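Local structure of glutathione S-transferase (Pseudomonas protegens, 4IKH) at residues 12-17 with 56-61; 33-38 with 188-193; 138-143 with 196-201. The protein binds two glutathione molecules in one cleft and probably acts as a glutathione transferase, joining glutathione to electrophilic substrates. All blocks are in the same frame, centred on the assembly; numbering follows the deposited sequence.

Contact 1 of 3, residues 12-17 with 56-61. With GSH (glutathione), chain B.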
# COMPACT_ATOMS: atom_id res chain seq x y z
N THR A 12 -4.88 -16.93 -20.42
CA THR A 12 -5.06 -18.38 -20.48
C THR A 12 -4.43 -19.01 -21.73
O THR A 12 -4.45 -20.23 -21.90
CB THR A 12 -6.55 -18.78 -20.44
OG1 THR A 12 -7.25 -18.22 -21.56
CG2 THR A 12 -7.19 -18.30 -19.15
N GLN A 13 -3.86 -18.17 -22.59
CA GLN A 13 -3.15 -18.68 -23.75
C GLN A 13 -1.77 -19.18 -23.33
O GLN A 13 -1.17 -20.03 -23.99
CB GLN A 13 -3.03 -17.60 -24.83
CG GLN A 13 -2.38 -18.08 -26.13
CD GLN A 13 -2.38 -17.02 -27.22
OE1 GLN A 13 -3.23 -16.12 -27.22
NE2 GLN A 13 -1.43 -17.12 -28.14
N LYS A 14 -1.27 -18.64 -22.22
CA LYS A 14 0.01 -19.09 -21.67
C LYS A 14 -0.21 -19.98 -20.45
O LYS A 14 0.56 -20.92 -20.21
CB LYS A 14 0.88 -17.89 -21.29
CG LYS A 14 2.32 -18.27 -20.97
CD LYS A 14 3.18 -17.05 -20.68
CE LYS A 14 4.63 -17.29 -21.08
NZ LYS A 14 5.23 -18.52 -20.49
N TRP A 15 -1.27 -19.70 -19.69
CA TRP A 15 -1.60 -20.50 -18.52
C TRP A 15 -3.04 -21.02 -18.58
O TRP A 15 -3.93 -20.47 -17.94
CB TRP A 15 -1.37 -19.70 -17.23
CG TRP A 15 0.07 -19.31 -17.03
CD1 TRP A 15 1.08 -20.12 -16.59
CD2 TRP A 15 0.66 -18.02 -17.25
NE1 TRP A 15 2.26 -19.41 -16.52
CE2 TRP A 15 2.03 -18.12 -16.93
CE3 TRP A 15 0.17 -16.79 -17.70
CZ2 TRP A 15 2.91 -17.04 -17.04
CZ3 TRP A 15 1.04 -15.72 -17.80
CH2 TRP A 15 2.39 -15.85 -17.48
N PRO A 16 -3.25 -22.10 -19.36
CA PRO A 16 -4.59 -22.67 -19.55
C PRO A 16 -5.07 -23.35 -18.27
O PRO A 16 -4.27 -24.00 -17.59
CB PRO A 16 -4.37 -23.72 -20.65
CG PRO A 16 -3.03 -23.41 -21.26
CD PRO A 16 -2.23 -22.82 -20.14
N ALA A 17 -6.35 -23.20 -17.96
CA ALA A 17 -6.89 -23.72 -16.70
C ALA A 17 -7.29 -25.19 -16.78
O ALA A 17 -8.23 -25.56 -17.49
CB ALA A 17 -8.06 -22.87 -16.24
N THR A 56 12.51 -16.50 -17.45
CA THR A 56 12.08 -16.46 -18.85
C THR A 56 11.30 -15.18 -19.12
O THR A 56 10.73 -15.01 -20.20
CB THR A 56 11.21 -17.68 -19.19
OG1 THR A 56 9.90 -17.50 -18.64
CG2 THR A 56 11.82 -18.95 -18.62
N GLN A 57 11.28 -14.28 -18.13
CA GLN A 57 10.58 -13.00 -18.23
C GLN A 57 9.09 -13.15 -18.53
O GLN A 57 8.53 -12.38 -19.31
CB GLN A 57 11.24 -12.09 -19.27
CG GLN A 57 12.54 -11.46 -18.80
CD GLN A 57 12.56 -9.95 -18.99
OE1 GLN A 57 12.37 -9.45 -20.11
NE2 GLN A 57 12.77 -9.22 -17.91
N ASP A 58 8.44 -14.12 -17.89
CA ASP A 58 7.02 -14.39 -18.11
C ASP A 58 6.12 -13.23 -17.66
O ASP A 58 4.97 -13.14 -18.08
CB ASP A 58 6.59 -15.67 -17.39
CG ASP A 58 7.07 -16.92 -18.10
OD1 ASP A 58 7.51 -16.82 -19.26
OD2 ASP A 58 7.00 -18.01 -17.48
N GLN A 59 6.65 -12.36 -16.80
CA GLN A 59 5.85 -11.26 -16.27
C GLN A 59 5.83 -10.07 -17.23
O GLN A 59 5.17 -9.06 -16.95
CB GLN A 59 6.36 -10.84 -14.89
CG GLN A 59 7.56 -9.90 -14.89
CD GLN A 59 8.89 -10.64 -14.95
OE1 GLN A 59 8.97 -11.74 -15.49
NE2 GLN A 59 9.92 -10.03 -14.39
N MSE A 60 6.53 -10.19 -18.35
CA MSE A 60 6.62 -9.11 -19.33
C MSE A 60 5.80 -9.42 -20.59
O MSE A 60 5.59 -8.55 -21.43
CB MSE A 60 8.08 -8.85 -19.71
CG MSE A 60 8.96 -8.46 -18.53
SE MSE A 60 8.45 -6.73 -17.77
CE MSE A 60 9.52 -6.80 -16.13
N THR A 61 5.35 -10.67 -20.70
CA THR A 61 4.54 -11.11 -21.83
C THR A 61 3.20 -10.37 -21.85
O THR A 61 2.66 -10.04 -20.79
CB THR A 61 4.28 -12.63 -21.78
OG1 THR A 61 3.47 -12.95 -20.64
CG2 THR A 61 5.60 -13.40 -21.71
N1 GSH B . 2.63 -3.90 -4.54
CA1 GSH B . 2.73 -5.12 -5.26
C1 GSH B . 1.93 -6.20 -4.59
O11 GSH B . 1.80 -6.19 -3.33
O12 GSH B . 1.38 -7.13 -5.26
CB1 GSH B . 4.16 -5.55 -5.32
CG1 GSH B . 4.24 -6.82 -6.16
CD1 GSH B . 5.68 -7.18 -6.44
OE1 GSH B . 6.58 -6.46 -6.09
N2 GSH B . 5.98 -8.43 -7.13
CA2 GSH B . 7.34 -8.78 -7.40
C2 GSH B . 7.43 -8.93 -8.91
O2 GSH B . 6.47 -9.43 -9.52
CB2 GSH B . 7.69 -10.09 -6.76
SG2 GSH B . 7.50 -10.04 -4.99
N3 GSH B . 8.60 -8.51 -9.66
CA3 GSH B . 8.63 -8.70 -11.10
C3 GSH B . 9.22 -7.49 -11.74
O31 GSH B . 9.25 -6.39 -11.13
O32 GSH B . 9.69 -7.59 -12.91
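K14 and D58 bring the two loops together with 9.2 Å between their CA atoms, and side chains span the gap. Residues 12-17 belong to the N-terminal arm ahead of strand 23-27; residues 56-61 follow strand 47-51 in the thioredoxin-like domain of the GST fold and include a type I turn from Q57 to M60. K14 runs out over the W15 indole, its CG above the ring centre (chi1 -169°, CG trans to N), and then bends at chi4 to bring NZ 3.1 Å from D58 OD1. This salt bridge carries only a weak hydrogen bond. The same OD1 takes a bond from T56 OG1, at 2.6 Å and from well above the carboxylate plane, while OD2 accepts the backbone N of S53, so three partners grip the carboxylate. W15 points its benzo edge at the turn: CH2 lies 3.8 Å from D58 O, near the ring plane. That carbonyl accepts T61 OG1, which also bonds weakly to F64 N as the N-cap of helix 62-65. Facing away from the arm, Q59 serves the glutathione site: its NE2 gives a nearly straight bond (171°) of 2.9 Å to O32 of the first glutathione (chain B).

Contact 2 of 3, residues 33-38 with 188-193. With GSH (glutathione), chain D.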
# COMPACT_ATOMS: atom_id res chain seq x y z
N GLY A 33 3.90 -12.93 -3.34
CA GLY A 33 3.15 -14.05 -3.89
C GLY A 33 2.59 -14.98 -2.82
O GLY A 33 1.41 -15.35 -2.85
N VAL A 34 3.43 -15.35 -1.86
CA VAL A 34 2.97 -16.27 -0.82
C VAL A 34 1.87 -15.66 0.04
O VAL A 34 1.15 -16.38 0.72
CB VAL A 34 4.13 -16.80 0.07
CG1 VAL A 34 5.20 -17.45 -0.80
CG2 VAL A 34 4.72 -15.69 0.91
N LYS A 35 1.72 -14.33 0.01
CA LYS A 35 0.62 -13.69 0.73
C LYS A 35 -0.70 -14.30 0.28
O LYS A 35 -1.57 -14.63 1.10
CB LYS A 35 0.57 -12.18 0.45
CG LYS A 35 1.68 -11.31 1.07
CD LYS A 35 1.41 -9.83 0.66
CE LYS A 35 2.53 -8.88 1.05
NZ LYS A 35 2.34 -7.54 0.38
N VAL A 36 -0.84 -14.44 -1.04
CA VAL A 36 -2.09 -14.87 -1.66
C VAL A 36 -2.30 -16.39 -1.61
O VAL A 36 -3.41 -16.86 -1.38
CB VAL A 36 -2.18 -14.35 -3.11
CG1 VAL A 36 -3.41 -14.90 -3.81
CG2 VAL A 36 -2.21 -12.82 -3.12
N SER A 37 -1.23 -17.16 -1.82
CA SER A 37 -1.33 -18.62 -1.73
C SER A 37 -1.59 -19.04 -0.29
O SER A 37 -2.36 -19.97 -0.05
CB SER A 37 -0.08 -19.31 -2.28
OG SER A 37 1.10 -18.75 -1.73
N ILE A 38 -0.96 -18.36 0.66
CA ILE A 38 -1.25 -18.60 2.07
C ILE A 38 -2.71 -18.26 2.36
O ILE A 38 -3.40 -19.03 3.02
CB ILE A 38 -0.33 -17.80 2.99
CG1 ILE A 38 1.05 -18.47 3.06
CG2 ILE A 38 -0.93 -17.66 4.38
CD1 ILE A 38 2.03 -17.73 3.93
N THR A 188 2.04 -9.36 6.37
CA THR A 188 3.26 -8.85 7.01
C THR A 188 4.36 -9.90 7.17
O THR A 188 5.50 -9.67 6.76
CB THR A 188 2.91 -8.18 8.36
OG1 THR A 188 1.94 -7.15 8.15
CG2 THR A 188 4.16 -7.57 9.00
N PHE A 189 4.04 -11.05 7.78
CA PHE A 189 5.09 -12.01 8.11
C PHE A 189 5.87 -12.71 6.97
O PHE A 189 7.03 -13.05 7.16
CB PHE A 189 4.62 -12.97 9.22
CG PHE A 189 4.29 -12.23 10.49
CD1 PHE A 189 5.32 -11.82 11.32
CD2 PHE A 189 2.99 -11.87 10.78
CE1 PHE A 189 5.04 -11.09 12.46
CE2 PHE A 189 2.71 -11.14 11.91
CZ PHE A 189 3.74 -10.75 12.75
N PRO A 190 5.26 -12.90 5.78
CA PRO A 190 6.08 -13.43 4.69
C PRO A 190 7.24 -12.49 4.34
O PRO A 190 8.29 -12.96 3.88
CB PRO A 190 5.11 -13.47 3.51
CG PRO A 190 3.79 -13.70 4.15
CD PRO A 190 3.83 -12.87 5.41
N TRP A 191 7.06 -11.19 4.56
CA TRP A 191 8.13 -10.23 4.30
C TRP A 191 9.22 -10.25 5.37
O TRP A 191 10.41 -10.12 5.07
CB TRP A 191 7.57 -8.82 4.14
CG TRP A 191 7.35 -8.43 2.70
CD1 TRP A 191 6.15 -8.33 2.04
CD2 TRP A 191 8.36 -8.13 1.73
NE1 TRP A 191 6.36 -7.96 0.73
CE2 TRP A 191 7.71 -7.84 0.51
CE3 TRP A 191 9.76 -8.08 1.77
CZ2 TRP A 191 8.41 -7.50 -0.65
CZ3 TRP A 191 10.45 -7.74 0.63
CH2 TRP A 191 9.77 -7.45 -0.57
N ILE A 192 8.82 -10.38 6.64
CA ILE A 192 9.79 -10.47 7.72
C ILE A 192 10.60 -11.74 7.54
O ILE A 192 11.83 -11.71 7.65
CB ILE A 192 9.11 -10.41 9.09
CG1 ILE A 192 8.36 -9.08 9.21
CG2 ILE A 192 10.14 -10.53 10.21
CD1 ILE A 192 7.31 -9.08 10.27
N ARG A 193 9.93 -12.83 7.20
CA ARG A 193 10.60 -14.08 6.86
C ARG A 193 11.62 -13.90 5.73
O ARG A 193 12.74 -14.40 5.79
CB ARG A 193 9.57 -15.13 6.44
CG ARG A 193 10.16 -16.44 5.94
CD ARG A 193 9.05 -17.44 5.64
NE ARG A 193 9.58 -18.71 5.16
CZ ARG A 193 9.82 -18.98 3.88
NH1 ARG A 193 9.58 -18.08 2.95
NH2 ARG A 193 10.29 -20.17 3.53
N1 GSH D . 13.66 -5.91 -10.37
CA1 GSH D . 12.86 -4.94 -9.72
C1 GSH D . 13.67 -4.17 -8.72
O11 GSH D . 14.93 -4.14 -8.81
O12 GSH D . 13.09 -3.54 -7.78
CB1 GSH D . 11.75 -5.64 -9.02
CG1 GSH D . 12.28 -6.66 -8.00
CD1 GSH D . 11.11 -6.93 -7.07
OE1 GSH D . 9.99 -6.93 -7.54
N2 GSH D . 11.31 -7.16 -5.63
CA2 GSH D . 10.17 -7.39 -4.79
C2 GSH D . 9.82 -6.11 -4.05
O2 GSH D . 10.72 -5.35 -3.65
CB2 GSH D . 10.47 -8.47 -3.79
SG2 GSH D . 10.75 -10.02 -4.60
N3 GSH D . 8.43 -5.72 -3.79
CA3 GSH D . 8.18 -4.47 -3.07
C3 GSH D . 6.82 -4.45 -2.42
O31 GSH D . 6.20 -5.50 -2.15
O32 GSH D . 6.28 -3.36 -2.13
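K35 reaches across to W191 from the helix that faces it. Its CB starts beside the opposing helix without pointing at it, and CG comes 4.4 Å from P190 CG. From there the chain is fully extended, carrying CD onward and CE to the edge of the W191 indole, 3.8 Å from CD1 and near the ring plane. NZ ends among three neutral oxygens that satisfy the buried ammonium group, bonded to N32 OD1, Q124 OE1 and S92 OG. N32 OD1 also accepts W191 NE1, so one amide oxygen ties the lysine to the indole. This is the interface between the two domains of a glutathione transferase: helix 31-43 of the thioredoxin-like domain meets helix 183-196 of the all-helical domain, with short-segment axes 9.2 Å apart and their directions at 135°. Beside the lysine, V34 presses CG2 against P190 CB at 3.4 Å, tighter than usual for two carbons, and I38 CD1 reaches P190 CG more loosely at 4.4 Å. The proline sits where the second helix is kinked. The far end of the indole lines the second glutathione's site, CZ2 lying 3.3 Å from its O31 and CH2 3.4 Å from its CB2.

Contact 3 of 3, residues 138-143 with 196-201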
# COMPACT_ATOMS: atom_id res chain seq x y z
N PHE A 138 20.01 -3.68 -2.17
CA PHE A 138 21.33 -3.22 -1.74
C PHE A 138 22.18 -4.23 -0.95
O PHE A 138 23.35 -3.95 -0.67
CB PHE A 138 21.22 -1.90 -0.98
CG PHE A 138 20.85 -0.74 -1.86
CD1 PHE A 138 21.75 -0.26 -2.80
CD2 PHE A 138 19.59 -0.16 -1.78
CE1 PHE A 138 21.41 0.80 -3.64
CE2 PHE A 138 19.24 0.90 -2.60
CZ PHE A 138 20.15 1.38 -3.53
N ASN A 139 21.62 -5.38 -0.61
CA ASN A 139 22.34 -6.39 0.16
C ASN A 139 22.45 -7.75 -0.54
O ASN A 139 23.34 -8.54 -0.24
CB ASN A 139 21.69 -6.57 1.54
CG ASN A 139 22.57 -7.34 2.51
OD1 ASN A 139 23.64 -6.87 2.89
ND2 ASN A 139 22.11 -8.53 2.92
N LYS A 140 21.54 -8.01 -1.47
CA LYS A 140 21.45 -9.33 -2.08
C LYS A 140 21.63 -9.26 -3.60
O LYS A 140 22.15 -10.20 -4.22
CB LYS A 140 20.09 -9.96 -1.72
CG LYS A 140 19.82 -11.33 -2.32
CD LYS A 140 20.79 -12.37 -1.80
CE LYS A 140 20.40 -13.76 -2.26
NZ LYS A 140 21.19 -14.81 -1.54
N PHE A 141 21.23 -8.14 -4.20
CA PHE A 141 21.24 -8.02 -5.65
C PHE A 141 22.26 -7.00 -6.15
O PHE A 141 23.25 -6.73 -5.47
CB PHE A 141 19.83 -7.68 -6.15
CG PHE A 141 18.79 -8.67 -5.71
CD1 PHE A 141 18.99 -10.03 -5.90
CD2 PHE A 141 17.63 -8.24 -5.09
CE1 PHE A 141 18.04 -10.95 -5.48
CE2 PHE A 141 16.67 -9.16 -4.67
CZ PHE A 141 16.88 -10.51 -4.87
N ALA A 142 22.02 -6.45 -7.33
CA ALA A 142 23.01 -5.61 -8.02
C ALA A 142 23.54 -4.47 -7.16
O ALA A 142 24.69 -4.05 -7.31
CB ALA A 142 22.44 -5.07 -9.32
N GLY A 143 22.69 -3.98 -6.26
CA GLY A 143 23.05 -2.86 -5.41
C GLY A 143 24.10 -3.21 -4.37
O GLY A 143 24.70 -2.32 -3.77
N ILE A 196 14.97 -11.85 6.62
CA ILE A 196 15.97 -12.56 7.42
C ILE A 196 16.39 -13.91 6.84
O ILE A 196 17.40 -14.48 7.26
CB ILE A 196 15.51 -12.74 8.89
CG1 ILE A 196 14.33 -13.71 9.00
CG2 ILE A 196 15.13 -11.39 9.51
CD1 ILE A 196 13.76 -13.78 10.41
N GLY A 197 15.62 -14.42 5.88
CA GLY A 197 16.02 -15.62 5.17
C GLY A 197 16.71 -15.28 3.86
O GLY A 197 17.93 -15.08 3.82
N PHE A 198 15.94 -15.18 2.78
CA PHE A 198 16.49 -15.00 1.43
C PHE A 198 17.41 -13.78 1.29
O PHE A 198 18.45 -13.84 0.63
CB PHE A 198 15.35 -14.92 0.41
CG PHE A 198 15.80 -14.95 -1.03
CD1 PHE A 198 16.62 -15.97 -1.49
CD2 PHE A 198 15.37 -13.99 -1.93
CE1 PHE A 198 17.03 -16.02 -2.81
CE2 PHE A 198 15.78 -14.02 -3.26
CZ PHE A 198 16.61 -15.04 -3.70
N TYR A 199 17.01 -12.67 1.92
CA TYR A 199 17.76 -11.42 1.84
C TYR A 199 18.99 -11.41 2.76
O TYR A 199 19.85 -10.53 2.63
CB TYR A 199 16.86 -10.24 2.17
CG TYR A 199 15.92 -9.84 1.06
CD1 TYR A 199 15.92 -10.51 -0.16
CD2 TYR A 199 15.04 -8.77 1.22
CE1 TYR A 199 15.07 -10.14 -1.18
CE2 TYR A 199 14.19 -8.39 0.20
CZ TYR A 199 14.21 -9.07 -1.00
OH TYR A 199 13.36 -8.69 -2.02
N GLU A 200 19.06 -12.37 3.68
CA GLU A 200 20.21 -12.51 4.58
C GLU A 200 20.51 -11.26 5.41
O GLU A 200 21.66 -10.98 5.74
CB GLU A 200 21.46 -12.93 3.79
CG GLU A 200 21.33 -14.28 3.07
CD GLU A 200 22.56 -14.63 2.25
OE1 GLU A 200 23.16 -13.72 1.64
OE2 GLU A 200 22.92 -15.83 2.21
N ALA A 201 19.46 -10.52 5.78
CA ALA A 201 19.62 -9.24 6.46
C ALA A 201 19.25 -9.32 7.94
O ALA A 201 19.06 -8.28 8.59
CB ALA A 201 18.79 -8.17 5.76
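The end of long helix 111-140 meets the loop after helix 183-196 here, with N139 bonded to the backbone of Y199. N139 ND2 donates to Y199 O at 3.0 Å, in the amide plane of N139 and nearly along the C=O axis, though the bond is bent at the hydrogen (145°). K140 swings its CG away from its own N (chi1 179°), then turns at chi2, which lays its chain across the loop. K140 CE comes 3.5 Å from F198 O and sits over one face of the F198 ring, toward its rim, and K140 NZ makes a long salt bridge of 3.9 Å to E200 OE1. Both helices are part of the all-helical domain of the GST fold; the loop from helix 183-196 to helix 211-220 makes a type I turn from G197 to E200, closed by E200 N bonding to G197 O. K140 CG lies over one face of the F141 ring, toward the rim. F141 CZ is met near the ring plane by F198 CE2 at 4.0 Å, and F141 CE2 lies 4.0 Å from Y199 CE1, the F141 and Y199 rings being almost perpendicular (88°) in an oblique pairing. Y199 also touches the second glutathione, whose pocket it lines.

How the contacts relate
From the N terminus, the chain passes through the arm at 12-17, strand 23-27, helix 31-43 and strand 47-51 to reach 56-61, where contact 1 closes the first loop, tying the arm to the loop after strand 47-51 in the thioredoxin-like domain. Contact 2 opens on helix 31-43, inside that loop, and closes only at 188-193, so the two cross; it joins the thioredoxin-like domain to the helical one. Contact 3 opens within the span of contact 2 and closes just beyond it, crossing it too; it ties the end of helix 111-140 to the loop after helix 183-196. Contacts 1 and 3 follow in series. Contacts 2 and 3 touch, W191 CZ3 lying 3.8 Å from Y199 CE2.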